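Local coordinates for protein acetyltransferase (Agrobacterium tumefaciens, PDB 2FSR) that probably transfers an acetyl group from acetyl-coenzyme A to an acceptor substrate, at residues 39-42 with 43-46; 70-73 with 74-78; 155-158 with 159-162. All coordinates share one frame; numbering follows the deposited sequence. Where two conformers were deposited one is given.

The three contacts come in series along one chain, all within the GNAT acetyltransferase domain. Contact 1 is the turn from strand 35-38 into helix 45-53. Contact 2 lies within the next helix, 66-83. Their centres are 11 Å apart and they touch: Leu-40 and Phe-45 pack on Phe-73, and the selenium of Met-42 meets the ring of Trp-70. Helix 66-83 is thus covered by the loop after strand 35-38 and by the start of helix 45-53. Contact 3 starts helix 158-166, its centre 27 Å from contact 1 and 24 Å from contact 2. It follows strand 149-153 of the three-stranded sheet, whereas strand 35-38 belongs to the five-stranded one, so the contacts serve different parts of the fold.

Contact 1: residues 39-42 with 43-46; sequences PLAM and ADFP
Asp-44 turns its carboxylate back along the chain to Ala-41. OD2 of Asp-44 takes the backbone N-H of Ala-41 at 2.8 Å, and the donor stands above the carboxylate plane, 38° out of it. CG of Asp-44 lies beside its own backbone N and anti to the carbonyl carbon (chi1 -57°), which swings the acid toward Ala-41. In return the N of Asp-44 donates to the O of Ala-41 at 2.9 Å, closing a beta turn. Backbone and side chain of Asp-44 thus bond to both the N and the O of Ala-41. The same OD2 forms a salt bridge with Arg-38, which should favour the charged form of the acid. This is the turn between strand 35-38 and helix 45-53 of the GNAT domain. A second bond of the same i+3 to i kind runs from N of Phe-45 to O of Met-42 at 2.9 Å, nearly straight at 163°. CD of Pro-46 lies 3.6 Å from that same O of Met-42. The side chain of Met-42, a selenomethionine, bends at chi2 and chi3, and its CE comes within 4.4 Å of CB of Phe-45. The ring of Phe-45 leads away from the turn and meets Phe-73 and Trp-70 of helix 66-83 edge-to-face.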
loop_
_atom_site.group_PDB
_atom_site.type_symbol
_atom_site.label_atom_id
_atom_site.label_comp_id
_atom_site.label_asym_id
_atom_site.label_seq_id
_atom_site.Cartn_x
_atom_site.Cartn_y
_atom_site.Cartn_z
ATOM N N PRO A 39 -1.632 -7.629 8.924
ATOM C CA PRO A 39 -2.691 -6.655 9.227
ATOM C C PRO A 39 -2.305 -5.534 10.187
ATOM O O PRO A 39 -1.507 -5.714 11.107
ATOM C CB PRO A 39 -3.812 -7.516 9.828
ATOM C CG PRO A 39 -3.492 -8.938 9.347
ATOM C CD PRO A 39 -2.001 -9.007 9.295
ATOM N N LEU A 40 -2.914 -4.384 9.959
ATOM C CA LEU A 40 -2.782 -3.233 10.841
ATOM C C LEU A 40 -3.268 -3.565 12.249
ATOM O O LEU A 40 -4.225 -4.337 12.431
ATOM C CB LEU A 40 -3.602 -2.058 10.303
ATOM C CG LEU A 40 -2.886 -1.084 9.367
ATOM C CD1 LEU A 40 -2.487 -1.757 8.033
ATOM C CD2 LEU A 40 -3.712 0.187 9.114
ATOM N N ALA A 41 -2.599 -2.960 13.225
ATOM C CA ALA A 41 -2.989 -3.045 14.628
ATOM C C ALA A 41 -2.826 -1.684 15.280
ATOM O O ALA A 41 -2.053 -0.862 14.801
ATOM C CB ALA A 41 -2.145 -4.088 15.375
HETATM N N MSE A 42 -3.525 -1.447 16.385
HETATM C CA MSE A 42 -3.404 -0.147 17.040
HETATM C C MSE A 42 -1.984 0.185 17.456
HETATM O O MSE A 42 -1.614 1.367 17.455
HETATM C CB MSE A 42 -4.315 -0.032 18.264
HETATM C CG MSE A 42 -5.694 0.377 17.948
HETATM SE SE MSE A 42 -5.815 1.952 16.793
HETATM C CE MSE A 42 -5.386 3.307 17.978
ATOM N N ALA A 43 -1.204 -0.841 17.825
ATOM C CA ALA A 43 0.197 -0.638 18.214
ATOM C C ALA A 43 1.005 0.040 17.119
ATOM O O ALA A 43 2.075 0.608 17.396
ATOM C CB ALA A 43 0.859 -1.951 18.604
ATOM N N ASP A 44 0.523 -0.067 15.879
ATOM C CA ASP A 44 1.212 0.513 14.742
ATOM C C ASP A 44 0.943 2.016 14.579
ATOM O O ASP A 44 1.672 2.710 13.845
ATOM C CB ASP A 44 0.767 -0.157 13.442
ATOM C CG ASP A 44 0.983 -1.652 13.441
ATOM O OD1 ASP A 44 2.013 -2.149 13.992
ATOM O OD2 ASP A 44 0.117 -2.340 12.859
ATOM N N PHE A 45 -0.098 2.532 15.225
ATOM C CA PHE A 45 -0.478 3.915 14.971
ATOM C C PHE A 45 0.566 4.973 15.363
ATOM O O PHE A 45 0.749 5.930 14.640
ATOM C CB PHE A 45 -1.857 4.283 15.549
ATOM C CG PHE A 45 -2.380 5.576 15.008
ATOM C CD1 PHE A 45 -2.664 5.693 13.642
ATOM C CD2 PHE A 45 -2.537 6.693 15.833
ATOM C CE1 PHE A 45 -3.122 6.898 13.106
ATOM C CE2 PHE A 45 -2.989 7.894 15.308
ATOM C CZ PHE A 45 -3.290 8.006 13.942
ATOM N N PRO A 46 1.215 4.829 16.520
ATOM C CA PRO A 46 2.172 5.866 16.875
ATOM C C PRO A 46 3.279 6.116 15.842
ATOM O O PRO A 46 3.534 7.284 15.522
ATOM C CB PRO A 46 2.735 5.377 18.217
ATOM C CG PRO A 46 1.604 4.599 18.815
ATOM C CD PRO A 46 1.041 3.853 17.618
#

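Contact 2: residues 70-73 with 74-78; sequences WGVF and CHDLA
Helix 66-83 of the GNAT domain carries this contact, one turn of the helix against the next. Its main feature is a sulfur-aromatic contact between Cys-74 and Trp-70. SG of Cys-74 sits over one face of the Trp-70 indole, 3.6 Å from the centroid of the six-membered ring and 25° off its normal. It is offset toward the rim, and its nearest ring atom is CE2 of Trp-70 at 3.3 Å. With CG of Trp-70 opposite its backbone N (chi1 179°) the indole runs forward along the helix, and SG of Cys-74, beside its own N, comes back to meet its face. Two residues further along, the side chains of Val-72 and Asp-76 lie at a slant to each other. The carboxylate of Asp-76 is buried. Its CG comes 3.0 Å from the O of Val-72, but the carboxylate does not bond to that O; its OD2 is held by a hydrogen bond from Gln-101. The ring of His-75 turns its edge to the O of Val-72, and its NE2 is hydrogen-bonded to Asn-105. Four backbone hydrogen bonds join the two segments. The N of Cys-74 donates to the O of Trp-70 at 2.9 Å, and the N of Asp-76 to the O of Val-72 at 2.7 Å. His-75 and Leu-77 bond likewise to Gly-71 and Phe-73. These bonds from N-H of residue i+4 to C=O of residue i are those of a regular alpha helix, here with a Cys-Trp pair on its surface.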
loop_
_atom_site.group_PDB
_atom_site.type_symbol
_atom_site.label_atom_id
_atom_site.label_comp_id
_atom_site.label_asym_id
_atom_site.label_seq_id
_atom_site.Cartn_x
_atom_site.Cartn_y
_atom_site.Cartn_z
ATOM N N TRP A 70 -5.556 9.717 11.111
ATOM C CA TRP A 70 -6.442 8.685 11.626
ATOM C C TRP A 70 -7.403 8.176 10.546
ATOM O O TRP A 70 -7.607 6.964 10.422
ATOM C CB TRP A 70 -7.205 9.213 12.846
ATOM C CG TRP A 70 -8.167 8.227 13.459
ATOM C CD1 TRP A 70 -9.531 8.352 13.542
ATOM C CD2 TRP A 70 -7.842 6.954 14.058
ATOM N NE1 TRP A 70 -10.079 7.234 14.149
ATOM C CE2 TRP A 70 -9.068 6.363 14.476
ATOM C CE3 TRP A 70 -6.642 6.247 14.272
ATOM C CZ2 TRP A 70 -9.124 5.118 15.113
ATOM C CZ3 TRP A 70 -6.708 5.002 14.901
ATOM C CH2 TRP A 70 -7.943 4.451 15.324
ATOM N N GLY A 71 -7.978 9.089 9.776
ATOM C CA GLY A 71 -8.862 8.667 8.688
ATOM C C GLY A 71 -8.163 7.777 7.667
ATOM O O GLY A 71 -8.730 6.765 7.265
ATOM N N VAL A 72 -6.948 8.130 7.239
ATOM C CA VAL A 72 -6.222 7.241 6.304
ATOM C C VAL A 72 -5.913 5.874 6.929
ATOM O O VAL A 72 -6.066 4.829 6.286
ATOM C CB VAL A 72 -4.914 7.895 5.791
ATOM C CG1 VAL A 72 -4.206 6.976 4.783
ATOM C CG2 VAL A 72 -5.229 9.240 5.122
ATOM N N PHE A 73 -5.485 5.866 8.193
ATOM C CA PHE A 73 -5.167 4.598 8.871
ATOM C C PHE A 73 -6.416 3.708 8.922
ATOM O O PHE A 73 -6.355 2.503 8.690
ATOM C CB PHE A 73 -4.649 4.922 10.276
ATOM C CG PHE A 73 -4.007 3.767 11.006
ATOM C CD1 PHE A 73 -2.705 3.329 10.675
ATOM C CD2 PHE A 73 -4.663 3.179 12.094
ATOM C CE1 PHE A 73 -2.091 2.290 11.392
ATOM C CE2 PHE A 73 -4.049 2.139 12.827
ATOM C CZ PHE A 73 -2.762 1.694 12.464
ATOM N N CYS A 74 -7.558 4.321 9.231
ATOM C CA CYS A 74 -8.805 3.558 9.260
ATOM C C CYS A 74 -9.238 3.068 7.864
ATOM O O CYS A 74 -9.689 1.914 7.742
ATOM C CB CYS A 74 -9.907 4.374 9.888
ATOM S SG CYS A 74 -9.692 4.621 11.701
ATOM N N HIS A 75 -9.052 3.912 6.848
ATOM C CA HIS A 75 -9.285 3.530 5.437
ATOM C C HIS A 75 -8.384 2.335 5.089
ATOM O O HIS A 75 -8.826 1.356 4.467
ATOM C CB HIS A 75 -9.006 4.750 4.553
ATOM C CG HIS A 75 -8.583 4.417 3.158
ATOM N ND1 HIS A 75 -9.450 4.501 2.088
ATOM C CD2 HIS A 75 -7.381 4.042 2.656
ATOM C CE1 HIS A 75 -8.796 4.181 0.980
ATOM N NE2 HIS A 75 -7.535 3.924 1.294
ATOM N N ASP A 76 -7.125 2.413 5.526
ATOM C CA ASP A 76 -6.153 1.359 5.230
ATOM C C ASP A 76 -6.607 -0.037 5.727
ATOM O O ASP A 76 -6.449 -1.050 5.054
ATOM C CB ASP A 76 -4.810 1.716 5.864
ATOM C CG ASP A 76 -4.088 2.875 5.167
ATOM O OD1 ASP A 76 -4.374 3.161 3.976
ATOM O OD2 ASP A 76 -3.178 3.471 5.805
ATOM N N LEU A 77 -7.187 -0.068 6.932
ATOM C CA LEU A 77 -7.692 -1.294 7.511
ATOM C C LEU A 77 -9.046 -1.652 6.899
ATOM O O LEU A 77 -9.244 -2.786 6.463
ATOM C CB LEU A 77 -7.787 -1.143 9.043
ATOM C CG LEU A 77 -8.320 -2.331 9.853
ATOM C CD1 LEU A 77 -9.832 -2.479 9.785
ATOM C CD2 LEU A 77 -7.640 -3.674 9.477
ATOM N N ALA A 78 -9.955 -0.677 6.838
ATOM C CA ALA A 78 -11.344 -0.920 6.409
ATOM C C ALA A 78 -11.500 -1.382 4.964
ATOM O O ALA A 78 -12.487 -2.062 4.632
ATOM C CB ALA A 78 -12.210 0.309 6.646
#

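Contact 3: residues 155-158 with 159-162; sequences PQNR and KSAA
Asn-157 is the N-cap of helix 158-166 and meets Ser-160 of its first turn. It is also the centre of an inverse gamma turn. Its CG lies opposite the backbone N and next to the carbonyl carbon (chi1 -168°), which brings the amide toward the first turn of the helix. OD1 of Asn-157 accepts the N-H of Ser-160 at 3.1 Å and 164°. The donor stands 54° out of the amide carbonyl plane. The cap thus satisfies one of the N-H groups at the helix start that have no earlier helical carbonyl to bond. CB of Ser-160 packs alongside the amide, 3.4 Å from ND2 of Asn-157. The backbone O of Asn-157 takes the N-H of Ala-161 at 3.2 Å, and CB of Ala-161 lies 3.5 Å from the same O of Asn-157. Arg-158 then begins the regular helix that follows strand 149-153 in the GNAT domain. A bend at chi2 of Arg-158 carries the guanidinium back to the carbonyl of Pro-155. There a weak hydrogen bond runs from NH1 of Arg-158 to O of Pro-155 at 2.8 Å. The guanidinium meets that O at its edge, in plane. The backbone of Arg-158 faces the helix instead. Its O accepts from the N of Ala-162 at 3.0 Å, and CB of Ala-162 lies 3.6 Å from the same O of Arg-158.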
loop_
_atom_site.group_PDB
_atom_site.type_symbol
_atom_site.label_atom_id
_atom_site.label_comp_id
_atom_site.label_asym_id
_atom_site.label_seq_id
_atom_site.Cartn_x
_atom_site.Cartn_y
_atom_site.Cartn_z
ATOM N N PRO A 155 4.579 14.533 -9.551
ATOM C CA PRO A 155 5.612 14.624 -10.600
ATOM C C PRO A 155 7.005 14.960 -10.059
ATOM O O PRO A 155 7.991 14.836 -10.794
ATOM C CB PRO A 155 5.097 15.738 -11.520
ATOM C CG PRO A 155 4.227 16.568 -10.657
ATOM C CD PRO A 155 3.585 15.616 -9.686
ATOM N N GLN A 156 7.088 15.373 -8.798
ATOM C CA GLN A 156 8.384 15.677 -8.182
ATOM C C GLN A 156 8.945 14.486 -7.394
ATOM O O GLN A 156 10.127 14.463 -7.037
ATOM C CB GLN A 156 8.308 16.950 -7.318
ATOM C CG GLN A 156 7.764 16.765 -5.902
ATOM C CD GLN A 156 6.252 16.571 -5.843
ATOM O OE1 GLN A 156 5.752 15.837 -4.991
ATOM N NE2 GLN A 156 5.521 17.229 -6.742
ATOM N N ASN A 157 8.094 13.493 -7.144
ATOM C CA ASN A 157 8.463 12.338 -6.339
ATOM C C ASN A 157 9.320 11.324 -7.119
ATOM O O ASN A 157 8.800 10.386 -7.741
ATOM C CB ASN A 157 7.186 11.675 -5.815
ATOM C CG ASN A 157 7.447 10.648 -4.750
ATOM O OD1 ASN A 157 8.561 10.136 -4.585
ATOM N ND2 ASN A 157 6.386 10.303 -4.025
ATOM N N ARG A 158 10.635 11.521 -7.091
ATOM C CA ARG A 158 11.535 10.674 -7.865
ATOM C C ARG A 158 11.606 9.246 -7.343
ATOM O O ARG A 158 11.631 8.298 -8.124
ATOM C CB ARG A 158 12.946 11.286 -7.895
ATOM C CG ARG A 158 13.002 12.668 -8.502
ATOM C CD ARG A 158 12.753 12.635 -10.006
ATOM N NE ARG A 158 12.987 13.956 -10.580
ATOM C CZ ARG A 158 12.040 14.773 -11.036
ATOM N NH1 ARG A 158 10.754 14.417 -11.018
ATOM N NH2 ARG A 158 12.382 15.957 -11.522
ATOM N N LYS A 159 11.639 9.099 -6.020
ATOM C CA LYS A 159 11.781 7.800 -5.380
ATOM C C LYS A 159 10.610 6.868 -5.722
ATOM O O LYS A 159 10.821 5.693 -6.047
ATOM C CB LYS A 159 11.903 7.958 -3.855
ATOM C CG LYS A 159 13.133 8.755 -3.394
ATOM C CD LYS A 159 13.363 8.613 -1.867
ATOM C CE LYS A 159 14.769 9.095 -1.445
ATOM N NZ LYS A 159 14.871 10.575 -1.253
ATOM N N SER A 160 9.389 7.396 -5.646
ATOM C CA SER A 160 8.204 6.592 -5.964
ATOM C C SER A 160 8.078 6.257 -7.449
ATOM O O SER A 160 7.700 5.149 -7.799
ATOM C CB SER A 160 6.911 7.225 -5.436
ATOM O OG SER A 160 6.907 7.236 -4.013
ATOM N N ALA A 161 8.400 7.223 -8.307
ATOM C CA ALA A 161 8.451 6.986 -9.740
ATOM C C ALA A 161 9.438 5.852 -10.077
ATOM O O ALA A 161 9.146 5.006 -10.910
ATOM C CB ALA A 161 8.827 8.271 -10.491
ATOM N N ALA A 162 10.608 5.850 -9.436
ATOM C CA ALA A 162 11.589 4.786 -9.703
ATOM C C ALA A 162 11.094 3.386 -9.294
ATOM O O ALA A 162 11.260 2.407 -10.039
ATOM C CB ALA A 162 12.927 5.107 -9.044
#